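Local coordinates for protein dimethyladenosine transferase, putative (Plasmodium falciparum, PDB 2H1R) that probably transfers methyl groups from S-adenosyl-L-methionine to adenines of ribosomal RNA, this chain being the piece that carries the methyltransferase domain, at residues L47-G52 with D108-N113; A112-K117 with L138-E143; A145-A150 with S158-N163; V173-R178 with D188-K193. All coordinates share one frame; numbering follows the deposited sequence.

Contact 1: residues L47-G52 with D108-N113; sequences LEIGCG and DVCTAN
Leu47, Glu48 and Ile49 pair in parallel with Cys110, Thr111 and Ala112. These are two neighbouring central strands of the class I methyltransferase fold, a Rossmann-like sheet. Their axes come within 4.7 Å and run 9° apart. The tight part is the ladder of backbone bonds. Leu47 N donates to Val109 O at 2.8 Å, Thr111 N to Leu47 O, and Ile49 N to Thr111 O at 2.9 Å. The next rung is looser: Asn113 N reaches Ile49 O at 3.4 Å, a weak bond. Beyond it the chain turns off through Gly50, whose positive phi of 88° suits glycine. Gly50 and Asn113 are both predicted to bind S-adenosyl-L-methionine, so the strands part where the cofactor pocket should begin. Both are partly exposed, whereas the strand residues before them are buried.

Leu47, Ile49, Cys110 and Ala112 share one face of the sheet. Glu48 and Thr111 share the other and run alongside each other, with Glu48 CG 3.8 Å from Thr111 CG2. The carboxylate of Glu48 goes further, and its OE1 is hydrogen-bonded to Thr57 on helix 57-60. On the apolar face, CG1 of Ile49 lies beside its own backbone N (chi1 -55°). The chain then runs on extended, back along the strand, to put CD1 4.1 Å from Cys110 SG. The root of the same side chain meets the next residue on this face, Ala112, two positions beyond Cys110, with Ile49 CB 3.8 Å from Ala112 CB.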
loop_
_atom_site.group_PDB
_atom_site.type_symbol
_atom_site.label_atom_id
_atom_site.label_comp_id
_atom_site.label_asym_id
_atom_site.label_seq_id
_atom_site.Cartn_x
_atom_site.Cartn_y
_atom_site.Cartn_z
ATOM N N LEU A 47 0.445 -15.591 6.350
ATOM C CA LEU A 47 -0.362 -14.804 7.300
ATOM C C LEU A 47 -1.780 -14.684 6.737
ATOM O O LEU A 47 -1.975 -14.186 5.607
ATOM C CB LEU A 47 0.236 -13.388 7.478
ATOM C CG LEU A 47 -0.518 -12.404 8.389
ATOM C CD1 LEU A 47 -0.540 -12.896 9.827
ATOM C CD2 LEU A 47 0.146 -11.034 8.297
ATOM N N GLU A 48 -2.765 -15.171 7.480
ATOM C CA GLU A 48 -4.169 -15.063 7.046
ATOM C C GLU A 48 -4.854 -14.101 8.007
ATOM O O GLU A 48 -4.869 -14.325 9.219
ATOM C CB GLU A 48 -4.894 -16.410 7.060
ATOM C CG GLU A 48 -6.327 -16.321 6.530
ATOM C CD GLU A 48 -7.153 -17.582 6.695
ATOM O OE1 GLU A 48 -6.783 -18.471 7.512
ATOM O OE2 GLU A 48 -8.205 -17.689 5.994
ATOM N N ILE A 49 -5.377 -13.009 7.471
ATOM C CA ILE A 49 -6.066 -12.019 8.305
ATOM C C ILE A 49 -7.562 -12.203 8.081
ATOM O O ILE A 49 -8.057 -11.995 6.959
ATOM C CB ILE A 49 -5.655 -10.569 7.952
ATOM C CG1 ILE A 49 -4.140 -10.394 8.023
ATOM C CG2 ILE A 49 -6.359 -9.585 8.888
ATOM C CD1 ILE A 49 -3.686 -8.997 7.581
ATOM N N GLY A 50 -8.263 -12.644 9.120
ATOM C CA GLY A 50 -9.705 -12.861 9.036
ATOM C C GLY A 50 -10.081 -14.254 8.539
ATOM O O GLY A 50 -10.413 -14.431 7.364
ATOM N N CYS A 51 -10.080 -15.236 9.433
ATOM C CA CYS A 51 -10.244 -16.637 8.999
ATOM C C CYS A 51 -11.686 -17.162 8.882
ATOM O O CYS A 51 -11.905 -18.265 8.358
ATOM C CB CYS A 51 -9.386 -17.576 9.859
ATOM S SG CYS A 51 -9.803 -17.524 11.604
ATOM N N GLY A 52 -12.663 -16.369 9.329
ATOM C CA GLY A 52 -14.058 -16.795 9.299
ATOM C C GLY A 52 -14.277 -18.185 9.865
ATOM O O GLY A 52 -13.914 -18.461 11.013
ATOM N N ASP A 108 5.812 -14.816 4.518
ATOM C CA ASP A 108 6.158 -14.806 3.113
ATOM C C ASP A 108 4.989 -14.390 2.247
ATOM O O ASP A 108 5.161 -13.662 1.274
ATOM C CB ASP A 108 6.606 -16.223 2.710
ATOM C CG ASP A 108 7.885 -16.616 3.401
ATOM O OD1 ASP A 108 8.881 -15.977 3.058
ATOM O OD2 ASP A 108 7.880 -17.486 4.315
ATOM N N VAL A 109 3.803 -14.858 2.600
ATOM C CA VAL A 109 2.604 -14.637 1.795
ATOM C C VAL A 109 1.491 -14.211 2.726
ATOM O O VAL A 109 1.275 -14.851 3.768
ATOM C CB VAL A 109 2.155 -15.940 1.043
ATOM C CG1 VAL A 109 0.862 -15.735 0.259
ATOM C CG2 VAL A 109 3.254 -16.436 0.115
ATOM N N CYS A 110 0.769 -13.150 2.343
ATOM C CA CYS A 110 -0.380 -12.666 3.111
ATOM C C CYS A 110 -1.672 -12.894 2.325
ATOM O O CYS A 110 -1.722 -12.663 1.123
ATOM C CB CYS A 110 -0.243 -11.156 3.393
ATOM S SG CYS A 110 -1.636 -10.554 4.381
ATOM N N THR A 111 -2.721 -13.338 3.004
ATOM C CA THR A 111 -4.060 -13.285 2.411
ATOM C C THR A 111 -5.007 -12.631 3.429
ATOM O O THR A 111 -4.864 -12.833 4.641
ATOM C CB THR A 111 -4.557 -14.671 1.936
ATOM O OG1 THR A 111 -5.787 -14.505 1.212
ATOM C CG2 THR A 111 -4.775 -15.633 3.113
ATOM N N ALA A 112 -5.929 -11.805 2.956
ATOM C CA ALA A 112 -6.811 -11.070 3.870
ATOM C C ALA A 112 -8.120 -10.759 3.212
ATOM O O ALA A 112 -8.159 -10.460 2.021
ATOM C CB ALA A 112 -6.152 -9.759 4.285
ATOM N N ASN A 113 -9.183 -10.785 4.010
ATOM C CA ASN A 113 -10.414 -10.061 3.677
ATOM C C ASN A 113 -10.485 -8.812 4.581
ATOM O O ASN A 113 -10.635 -8.910 5.818
ATOM C CB ASN A 113 -11.634 -10.965 3.846
ATOM C CG ASN A 113 -12.937 -10.278 3.453
ATOM O OD1 ASN A 113 -12.943 -9.194 2.834
ATOM N ND2 ASN A 113 -14.059 -10.915 3.798
#

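Contact 2: residues A112-K117 with L138-E143; sequences ANIPYK and LMFQKE
Tyr116 and Gln141 both set their CG anti to the backbone N, with chi1 of -176° and -152°, and this brings the amide over the phenol ring. The two side chains run roughly perpendicular, yet their flat groups stack, with planes 24° apart. Gln141 NE2 sits 4.0 Å above the Tyr116 ring plane, over its centre. Gln141 OE1 lies toward the root of the tyrosine, 3.3 Å from Tyr116 CB. The amide is also held within its own segment: NE2 of Gln141 donates to Glu143 OE2 at 2.6 Å, almost straight and in the amide plane. This bond helps to fix the amide's rotation over the ring.

Further back the two strands still pair. Met139 N donates to Ala112 O at 2.9 Å, and Ile114 N to Met139 O at 3.1 Å. The chains then spread, and a water takes over as the link: it donates to Ile114 O and accepts from Gln141 N. Ile114 packs alongside Phe140, its CB 3.9 Å from Phe140 CE1. CD2 of Leu138 closes on the methyl of Ala112 at 3.7 Å. Asn113, a predicted S-adenosyl-L-methionine residue, lies on the same face as Met139.

The contact joins the two strands of a beta-alpha-beta crossover: strand 109-113, helix 119-128, strand 135-141. Helix 119-128 packs on Ile114, Leu138 and Phe140. Strand 189-196 flanks strand 135-141 on its other edge, and Gln141 is the N-cap residue of helix 142-148.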
loop_
_atom_site.group_PDB
_atom_site.type_symbol
_atom_site.label_atom_id
_atom_site.label_comp_id
_atom_site.label_asym_id
_atom_site.label_seq_id
_atom_site.Cartn_x
_atom_site.Cartn_y
_atom_site.Cartn_z
ATOM N N ALA A 112 -5.929 -11.805 2.956
ATOM C CA ALA A 112 -6.811 -11.070 3.870
ATOM C C ALA A 112 -8.120 -10.759 3.212
ATOM O O ALA A 112 -8.159 -10.460 2.021
ATOM C CB ALA A 112 -6.152 -9.759 4.285
ATOM N N ASN A 113 -9.183 -10.785 4.010
ATOM C CA ASN A 113 -10.414 -10.061 3.677
ATOM C C ASN A 113 -10.485 -8.812 4.581
ATOM O O ASN A 113 -10.635 -8.910 5.818
ATOM C CB ASN A 113 -11.634 -10.965 3.846
ATOM C CG ASN A 113 -12.937 -10.278 3.453
ATOM O OD1 ASN A 113 -12.943 -9.194 2.834
ATOM N ND2 ASN A 113 -14.059 -10.915 3.798
ATOM N N ILE A 114 -10.351 -7.637 3.966
ATOM C CA ILE A 114 -10.163 -6.405 4.738
ATOM C C ILE A 114 -11.444 -5.572 4.915
ATOM O O ILE A 114 -12.041 -5.170 3.922
ATOM C CB ILE A 114 -9.013 -5.522 4.150
ATOM C CG1 ILE A 114 -7.754 -6.373 3.925
ATOM C CG2 ILE A 114 -8.707 -4.326 5.083
ATOM C CD1 ILE A 114 -7.209 -7.024 5.241
ATOM N N PRO A 115 -11.836 -5.287 6.186
ATOM C CA PRO A 115 -12.941 -4.358 6.458
ATOM C C PRO A 115 -12.626 -3.011 5.833
ATOM O O PRO A 115 -11.502 -2.519 5.929
ATOM C CB PRO A 115 -12.961 -4.239 7.989
ATOM C CG PRO A 115 -12.222 -5.399 8.492
ATOM C CD PRO A 115 -11.237 -5.805 7.431
ATOM N N TYR A 116 -13.607 -2.432 5.169
ATOM C CA TYR A 116 -13.417 -1.178 4.455
ATOM C C TYR A 116 -12.775 -0.032 5.278
ATOM O O TYR A 116 -11.885 0.672 4.784
ATOM C CB TYR A 116 -14.760 -0.760 3.852
ATOM C CG TYR A 116 -14.714 0.478 2.989
ATOM C CD1 TYR A 116 -13.964 0.507 1.813
ATOM C CD2 TYR A 116 -15.444 1.614 3.340
ATOM C CE1 TYR A 116 -13.919 1.633 1.021
ATOM C CE2 TYR A 116 -15.428 2.749 2.542
ATOM C CZ TYR A 116 -14.662 2.756 1.378
ATOM O OH TYR A 116 -14.622 3.889 0.576
ATOM N N LYS A 117 -13.218 0.140 6.524
ATOM C CA LYS A 117 -12.713 1.204 7.419
ATOM C C LYS A 117 -11.210 1.137 7.729
ATOM O O LYS A 117 -10.578 2.167 8.011
ATOM C CB LYS A 117 -13.523 1.238 8.734
ATOM N N LEU A 138 -5.363 -9.895 -1.587
ATOM C CA LEU A 138 -6.176 -9.079 -0.671
ATOM C C LEU A 138 -7.555 -8.813 -1.266
ATOM O O LEU A 138 -7.652 -8.406 -2.419
ATOM C CB LEU A 138 -5.449 -7.751 -0.335
ATOM C CG LEU A 138 -4.004 -7.812 0.256
ATOM C CD1 LEU A 138 -3.285 -6.445 0.259
ATOM C CD2 LEU A 138 -3.964 -8.386 1.627
ATOM N N MET A 139 -8.605 -9.012 -0.477
ATOM C CA MET A 139 -9.948 -8.655 -0.928
ATOM C C MET A 139 -10.397 -7.334 -0.290
ATOM O O MET A 139 -10.295 -7.147 0.927
ATOM C CB MET A 139 -10.922 -9.799 -0.676
ATOM C CG MET A 139 -12.354 -9.479 -1.003
ATOM S SD MET A 139 -13.273 -11.014 -1.092
ATOM C CE MET A 139 -13.553 -11.315 0.622
ATOM N N PHE A 140 -10.806 -6.400 -1.141
ATOM C CA PHE A 140 -11.266 -5.078 -0.701
ATOM C C PHE A 140 -12.638 -4.773 -1.286
ATOM O O PHE A 140 -12.988 -5.234 -2.367
ATOM C CB PHE A 140 -10.317 -3.957 -1.186
ATOM C CG PHE A 140 -8.922 -3.991 -0.597
ATOM C CD1 PHE A 140 -8.674 -3.487 0.678
ATOM C CD2 PHE A 140 -7.848 -4.432 -1.361
ATOM C CE1 PHE A 140 -7.391 -3.490 1.221
ATOM C CE2 PHE A 140 -6.541 -4.437 -0.838
ATOM C CZ PHE A 140 -6.316 -3.960 0.475
ATOM N N GLN A 141 -13.398 -3.929 -0.605
ATOM C CA GLN A 141 -14.597 -3.355 -1.215
ATOM C C GLN A 141 -14.237 -2.736 -2.580
ATOM O O GLN A 141 -13.145 -2.170 -2.729
ATOM C CB GLN A 141 -15.204 -2.344 -0.241
ATOM C CG GLN A 141 -16.699 -2.156 -0.369
ATOM C CD GLN A 141 -17.275 -1.234 0.704
ATOM O OE1 GLN A 141 -17.285 -1.571 1.889
ATOM N NE2 GLN A 141 -17.797 -0.083 0.281
ATOM N N LYS A 142 -15.122 -2.873 -3.581
ATOM C CA LYS A 142 -14.813 -2.561 -4.982
ATOM C C LYS A 142 -14.213 -1.170 -5.217
ATOM O O LYS A 142 -13.300 -1.003 -6.034
ATOM C CB LYS A 142 -16.071 -2.693 -5.851
ATOM C CG LYS A 142 -15.861 -2.414 -7.350
ATOM C CD LYS A 142 -17.187 -2.453 -8.148
ATOM C CE LYS A 142 -17.997 -1.145 -8.008
ATOM N NZ LYS A 142 -19.347 -1.279 -8.665
ATOM N N GLU A 143 -14.760 -0.195 -4.505
ATOM C CA GLU A 143 -14.450 1.226 -4.713
ATOM C C GLU A 143 -12.972 1.460 -4.323
ATOM O O GLU A 143 -12.215 2.127 -5.063
ATOM C CB GLU A 143 -15.398 2.100 -3.868
ATOM C CG GLU A 143 -16.961 1.822 -3.980
ATOM C CD GLU A 143 -17.468 0.449 -3.447
ATOM O OE1 GLU A 143 -17.489 -0.519 -4.216
ATOM O OE2 GLU A 143 -17.905 0.339 -2.279
HETATM O O HOH W 1 -12.088 -2.880 1.849
#

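Contact 3: residues A145-A150 with S158-N163; sequences AERMLA and SRLTIN
Arg147 makes most of the contact from helix 142-148, through both its side chain and its carbonyl. The side chain bends at chi2 and chi3, which folds the guanidinium over Leu160. CD2 of Leu160 sits over the centre of one guanidinium face, 3.7 Å above the plane. NH1 of Arg147 ends 3.1 Å from Ser158 OG. A water near the guanidinium plane accepts a weak bond from this NH1 and an ordinary one from Leu160 N, in the first turn of helix 159-167.

The carbonyl of Arg147 turns to the same helix start. Thr161 OG1 donates to Arg147 O at 2.6 Å, tilted 29° from the carbonyl plane. OG1 gets there by lying beside its own backbone N, at chi1 -40°. The same hydroxyl accepts from Ser158 N at 3.2 Å, so it is gripped on two counts.

Met148 follows. Its CG meets CD2 of Leu160 at 4.0 Å, and its carbonyl O faces the methyl CG2 of Thr161 at 3.6 Å. Last comes Ala150, past the helix end, with its CB 4.0 Å from Thr161 OG1.

The arrangement is that of two consecutive helices joined by a loop of about ten residues, the end of one meeting the start of the next. Ser158 is the N-cap residue of helix 159-167. Its N-H bond to the side chain of Thr161, three residues on, matches one half of a capping box; the reciprocal pair, Ser158 OG and Thr161 N, is too long at 3.7 Å.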
loop_
_atom_site.group_PDB
_atom_site.type_symbol
_atom_site.label_atom_id
_atom_site.label_comp_id
_atom_site.label_asym_id
_atom_site.label_seq_id
_atom_site.Cartn_x
_atom_site.Cartn_y
_atom_site.Cartn_z
ATOM N N ALA A 145 -10.521 -0.941 -4.086
ATOM C CA ALA A 145 -9.721 -1.631 -5.090
ATOM C C ALA A 145 -9.613 -0.872 -6.411
ATOM O O ALA A 145 -8.560 -0.904 -7.022
ATOM C CB ALA A 145 -10.229 -3.027 -5.308
ATOM N N GLU A 146 -10.687 -0.201 -6.861
ATOM C CA GLU A 146 -10.618 0.538 -8.148
ATOM C C GLU A 146 -9.559 1.657 -8.054
ATOM O O GLU A 146 -8.844 1.911 -9.002
ATOM C CB GLU A 146 -11.937 1.231 -8.510
ATOM C CG GLU A 146 -13.139 0.440 -9.038
ATOM C CD GLU A 146 -14.326 1.421 -9.232
ATOM O OE1 GLU A 146 -14.112 2.512 -9.862
ATOM O OE2 GLU A 146 -15.451 1.151 -8.715
ATOM N N ARG A 147 -9.487 2.303 -6.892
ATOM C CA ARG A 147 -8.446 3.315 -6.586
ATOM C C ARG A 147 -7.002 2.778 -6.624
ATOM O O ARG A 147 -6.104 3.398 -7.166
ATOM C CB ARG A 147 -8.690 3.865 -5.198
ATOM C CG ARG A 147 -9.936 4.703 -5.021
ATOM C CD ARG A 147 -9.614 5.945 -4.198
ATOM N NE ARG A 147 -9.444 5.692 -2.776
ATOM C CZ ARG A 147 -8.571 6.327 -1.983
ATOM N NH1 ARG A 147 -7.730 7.242 -2.468
ATOM N NH2 ARG A 147 -8.514 6.027 -0.697
ATOM N N MET A 148 -6.781 1.596 -6.046
ATOM C CA MET A 148 -5.456 1.022 -6.054
ATOM C C MET A 148 -5.102 0.686 -7.496
ATOM O O MET A 148 -3.955 0.714 -7.866
ATOM C CB MET A 148 -5.430 -0.275 -5.225
ATOM C CG MET A 148 -5.574 -0.069 -3.729
ATOM S SD MET A 148 -5.676 -1.691 -2.952
ATOM C CE MET A 148 -3.968 -2.269 -3.128
ATOM N N LEU A 149 -6.113 0.331 -8.291
ATOM C CA LEU A 149 -5.919 -0.118 -9.665
ATOM C C LEU A 149 -6.054 1.043 -10.673
ATOM O O LEU A 149 -5.977 0.846 -11.876
ATOM C CB LEU A 149 -6.971 -1.203 -10.005
ATOM C CG LEU A 149 -6.748 -2.564 -9.301
ATOM C CD1 LEU A 149 -8.008 -3.463 -9.409
ATOM C CD2 LEU A 149 -5.566 -3.225 -9.879
ATOM N N ALA A 150 -6.270 2.242 -10.177
ATOM C CA ALA A 150 -6.523 3.393 -11.078
ATOM C C ALA A 150 -5.488 3.676 -12.169
ATOM O O ALA A 150 -4.252 3.486 -12.004
ATOM C CB ALA A 150 -6.874 4.613 -10.278
ATOM N N SER A 158 -4.850 8.633 -7.459
ATOM C CA SER A 158 -4.605 9.394 -6.222
ATOM C C SER A 158 -3.234 9.063 -5.604
ATOM O O SER A 158 -2.476 8.228 -6.156
ATOM C CB SER A 158 -5.728 9.150 -5.205
ATOM O OG SER A 158 -5.612 7.837 -4.660
ATOM N N ARG A 159 -2.939 9.728 -4.492
ATOM C CA ARG A 159 -1.701 9.455 -3.726
ATOM C C ARG A 159 -1.654 7.969 -3.340
ATOM O O ARG A 159 -0.615 7.333 -3.472
ATOM C CB ARG A 159 -1.666 10.328 -2.493
ATOM C CG ARG A 159 -0.393 10.149 -1.624
ATOM C CD ARG A 159 -0.392 11.119 -0.475
ATOM N NE ARG A 159 -1.679 11.148 0.225
ATOM C CZ ARG A 159 -1.963 10.421 1.301
ATOM N NH1 ARG A 159 -3.167 10.500 1.851
ATOM N NH2 ARG A 159 -1.050 9.620 1.840
ATOM N N LEU A 160 -2.792 7.400 -2.939
ATOM C CA LEU A 160 -2.854 5.953 -2.643
ATOM C C LEU A 160 -2.327 5.134 -3.785
ATOM O O LEU A 160 -1.468 4.242 -3.600
ATOM C CB LEU A 160 -4.301 5.500 -2.357
ATOM C CG LEU A 160 -4.565 3.986 -2.469
ATOM C CD1 LEU A 160 -3.817 3.230 -1.348
ATOM C CD2 LEU A 160 -6.079 3.673 -2.427
ATOM N N THR A 161 -2.851 5.409 -4.986
ATOM C CA THR A 161 -2.453 4.697 -6.180
ATOM C C THR A 161 -0.972 4.747 -6.437
ATOM O O THR A 161 -0.359 3.710 -6.751
ATOM C CB THR A 161 -3.180 5.205 -7.478
ATOM O OG1 THR A 161 -4.558 5.499 -7.194
ATOM C CG2 THR A 161 -3.060 4.170 -8.547
ATOM N N ILE A 162 -0.379 5.930 -6.332
ATOM C CA ILE A 162 1.045 6.026 -6.626
ATOM C C ILE A 162 1.886 5.320 -5.542
ATOM O O ILE A 162 2.849 4.639 -5.883
ATOM C CB ILE A 162 1.506 7.474 -6.885
ATOM C CG1 ILE A 162 0.811 8.029 -8.124
ATOM C CG2 ILE A 162 3.025 7.523 -7.164
ATOM C CD1 ILE A 162 1.281 9.478 -8.539
ATOM N N ASN A 163 1.503 5.463 -4.280
ATOM C CA ASN A 163 2.142 4.698 -3.170
ATOM C C ASN A 163 2.196 3.218 -3.428
ATOM O O ASN A 163 3.283 2.587 -3.385
ATOM C CB ASN A 163 1.482 4.999 -1.845
ATOM C CG ASN A 163 1.991 6.284 -1.248
ATOM O OD1 ASN A 163 3.117 6.668 -1.504
ATOM N ND2 ASN A 163 1.179 6.960 -0.487
HETATM O O HOH W 2 -5.087 9.075 -1.499
#

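Contact 4: residues V173-R178 with D188-K193; sequences VCNVNR and DSVIVK
Asp188 and Arg178 form a side-on salt bridge at one end of the strand pair. Arg178 NH2 donates to Asp188 OD2 at 2.7 Å, in the guanidinium plane but from above the carboxylate plane. The planes are 52° apart, which fits that approach. NE of Arg178 donates to Asp188 OD1 at 3.0 Å. OD1 also accepts the backbone N of Arg178 at 2.8 Å, on its anti lone pair. Three bonds thus fix the carboxylate. CG of Arg178 lies between its backbone N and carbonyl carbon (chi1 68°), and a bend at chi3 turns the guanidinium edge to Asp188.

Behind them the antiparallel ladder sets the register. Val176 and Ser189 are a hydrogen-bonded pair, as are Cys174 and Ile191. A classic beta bulge follows: Val173 N and, weakly, Cys174 N both turn to Ile191 O. Ile191 packs on the face it shares with Cys174 and Val176, its CD1 tight against Val176 CG2 at 3.5 Å and near Cys174 SG at 3.7 Å.

Strand 189-196, inserted antiparallel between strands 135-141 and 168-176, gives the 3-2-1-4-5-7-6 order of class I methyltransferases. Helix 28-38 packs over Cys174 and Ile191, while Phe181 touches Val176 and Ser189.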
loop_
_atom_site.group_PDB
_atom_site.type_symbol
_atom_site.label_atom_id
_atom_site.label_comp_id
_atom_site.label_asym_id
_atom_site.label_seq_id
_atom_site.Cartn_x
_atom_site.Cartn_y
_atom_site.Cartn_z
ATOM N N VAL A 173 -7.128 -9.834 -9.423
ATOM C CA VAL A 173 -7.268 -11.283 -9.461
ATOM C C VAL A 173 -8.672 -11.599 -9.994
ATOM O O VAL A 173 -8.806 -12.325 -10.975
ATOM C CB VAL A 173 -7.054 -11.893 -8.051
ATOM C CG1 VAL A 173 -7.429 -13.411 -8.003
ATOM C CG2 VAL A 173 -5.631 -11.679 -7.594
ATOM N N CYS A 174 -9.699 -11.008 -9.378
ATOM C CA CYS A 174 -11.088 -11.204 -9.799
ATOM C C CYS A 174 -12.080 -10.275 -9.093
ATOM O O CYS A 174 -11.749 -9.576 -8.120
ATOM C CB CYS A 174 -11.512 -12.659 -9.561
ATOM S SG CYS A 174 -11.539 -13.151 -7.803
ATOM N N ASN A 175 -13.309 -10.269 -9.607
ATOM C CA ASN A 175 -14.416 -9.623 -8.953
ATOM C C ASN A 175 -15.066 -10.593 -8.002
ATOM O O ASN A 175 -15.032 -11.803 -8.217
ATOM C CB ASN A 175 -15.442 -9.174 -9.984
ATOM C CG ASN A 175 -14.867 -8.187 -10.942
ATOM O OD1 ASN A 175 -14.486 -7.099 -10.545
ATOM N ND2 ASN A 175 -14.767 -8.568 -12.204
ATOM N N VAL A 176 -15.637 -10.069 -6.930
ATOM C CA VAL A 176 -16.393 -10.897 -6.012
ATOM C C VAL A 176 -17.743 -10.235 -5.789
ATOM O O VAL A 176 -17.837 -9.246 -5.038
ATOM C CB VAL A 176 -15.652 -11.047 -4.663
ATOM C CG1 VAL A 176 -16.432 -11.946 -3.732
ATOM C CG2 VAL A 176 -14.239 -11.595 -4.885
ATOM N N ASN A 177 -18.789 -10.777 -6.413
ATOM C CA ASN A 177 -20.125 -10.237 -6.252
ATOM C C ASN A 177 -20.636 -10.389 -4.836
ATOM O O ASN A 177 -20.270 -11.347 -4.141
ATOM C CB ASN A 177 -21.098 -10.928 -7.214
ATOM C CG ASN A 177 -22.471 -10.220 -7.277
ATOM O OD1 ASN A 177 -23.476 -10.753 -6.811
ATOM N ND2 ASN A 177 -22.498 -8.995 -7.844
ATOM N N ARG A 178 -21.508 -9.474 -4.414
ATOM C CA ARG A 178 -22.130 -9.568 -3.089
ATOM C C ARG A 178 -22.828 -10.924 -2.810
ATOM O O ARG A 178 -22.926 -11.343 -1.653
ATOM C CB ARG A 178 -23.123 -8.402 -2.900
ATOM C CG ARG A 178 -24.353 -8.521 -3.809
ATOM C CD ARG A 178 -25.098 -7.217 -3.903
ATOM N NE ARG A 178 -24.326 -6.152 -4.546
ATOM C CZ ARG A 178 -24.595 -4.853 -4.394
ATOM N NH1 ARG A 178 -25.614 -4.456 -3.620
ATOM N NH2 ARG A 178 -23.842 -3.947 -5.007
ATOM N N ASP A 188 -20.068 -4.752 -3.371
ATOM C CA ASP A 188 -19.289 -5.770 -4.064
ATOM C C ASP A 188 -17.812 -5.598 -3.806
ATOM O O ASP A 188 -17.390 -4.529 -3.368
ATOM C CB ASP A 188 -19.573 -5.696 -5.544
ATOM C CG ASP A 188 -21.060 -5.817 -5.835
ATOM O OD1 ASP A 188 -21.645 -6.892 -5.564
ATOM O OD2 ASP A 188 -21.651 -4.814 -6.304
ATOM N N SER A 189 -17.035 -6.651 -4.075
ATOM C CA SER A 189 -15.604 -6.661 -3.709
ATOM C C SER A 189 -14.722 -7.049 -4.880
ATOM O O SER A 189 -15.207 -7.441 -5.938
ATOM C CB SER A 189 -15.336 -7.599 -2.524
ATOM O OG SER A 189 -15.945 -7.160 -1.312
ATOM N N VAL A 190 -13.412 -6.927 -4.678
ATOM C CA VAL A 190 -12.428 -7.211 -5.700
ATOM C C VAL A 190 -11.218 -7.784 -4.959
ATOM O O VAL A 190 -10.876 -7.306 -3.885
ATOM C CB VAL A 190 -11.992 -5.925 -6.457
ATOM C CG1 VAL A 190 -10.766 -6.191 -7.383
ATOM C CG2 VAL A 190 -13.153 -5.362 -7.287
ATOM N N ILE A 191 -10.611 -8.808 -5.542
ATOM C CA ILE A 191 -9.368 -9.368 -5.028
ATOM C C ILE A 191 -8.230 -8.900 -5.895
ATOM O O ILE A 191 -8.283 -9.009 -7.133
ATOM C CB ILE A 191 -9.415 -10.920 -4.985
ATOM C CG1 ILE A 191 -10.580 -11.325 -4.056
ATOM C CG2 ILE A 191 -8.020 -11.460 -4.514
ATOM C CD1 ILE A 191 -11.018 -12.735 -4.152
ATOM N N VAL A 192 -7.207 -8.374 -5.236
ATOM C CA VAL A 192 -6.009 -7.859 -5.914
ATOM C C VAL A 192 -4.792 -8.614 -5.384
ATOM O O VAL A 192 -4.848 -9.190 -4.269
ATOM C CB VAL A 192 -5.813 -6.321 -5.712
ATOM C CG1 VAL A 192 -6.981 -5.535 -6.303
ATOM C CG2 VAL A 192 -5.670 -5.964 -4.272
ATOM N N LYS A 193 -3.740 -8.642 -6.192
ATOM C CA LYS A 193 -2.454 -9.234 -5.823
ATOM C C LYS A 193 -1.383 -8.174 -5.852
ATOM O O LYS A 193 -1.347 -7.347 -6.771
ATOM C CB LYS A 193 -2.101 -10.351 -6.814
ATOM C CG LYS A 193 -0.773 -11.095 -6.518
ATOM C CD LYS A 193 -0.577 -12.255 -7.532
ATOM C CE LYS A 193 -0.038 -11.740 -8.882
ATOM N NZ LYS A 193 0.105 -12.811 -9.987
#

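In the fold
Contacts 1, 2 and 4 step across one mixed sheet, through strands 45-49, 109-113, 135-141, 189-196 and 168-176. Contacts 1 and 2 share Ala112 and Asn113, with centres about 12 Å apart. Contacts 2 and 4 lie about 9 Å apart, centre to centre, and meet where strands 135-141 and 189-196 pair. Contact 3 lies beside the sheet: Met148 packs on Phe140, and Ala145 on Val190. It opens after contact 2 closes, and its helix 159-167 leads into strand 168-176. Gly50 and Asn113 place the predicted cofactor site at contacts 1 and 2. Contact 4 borders it, with Val176 about 4 Å from Leu25, side chain to side chain; contact 3 lies away from it.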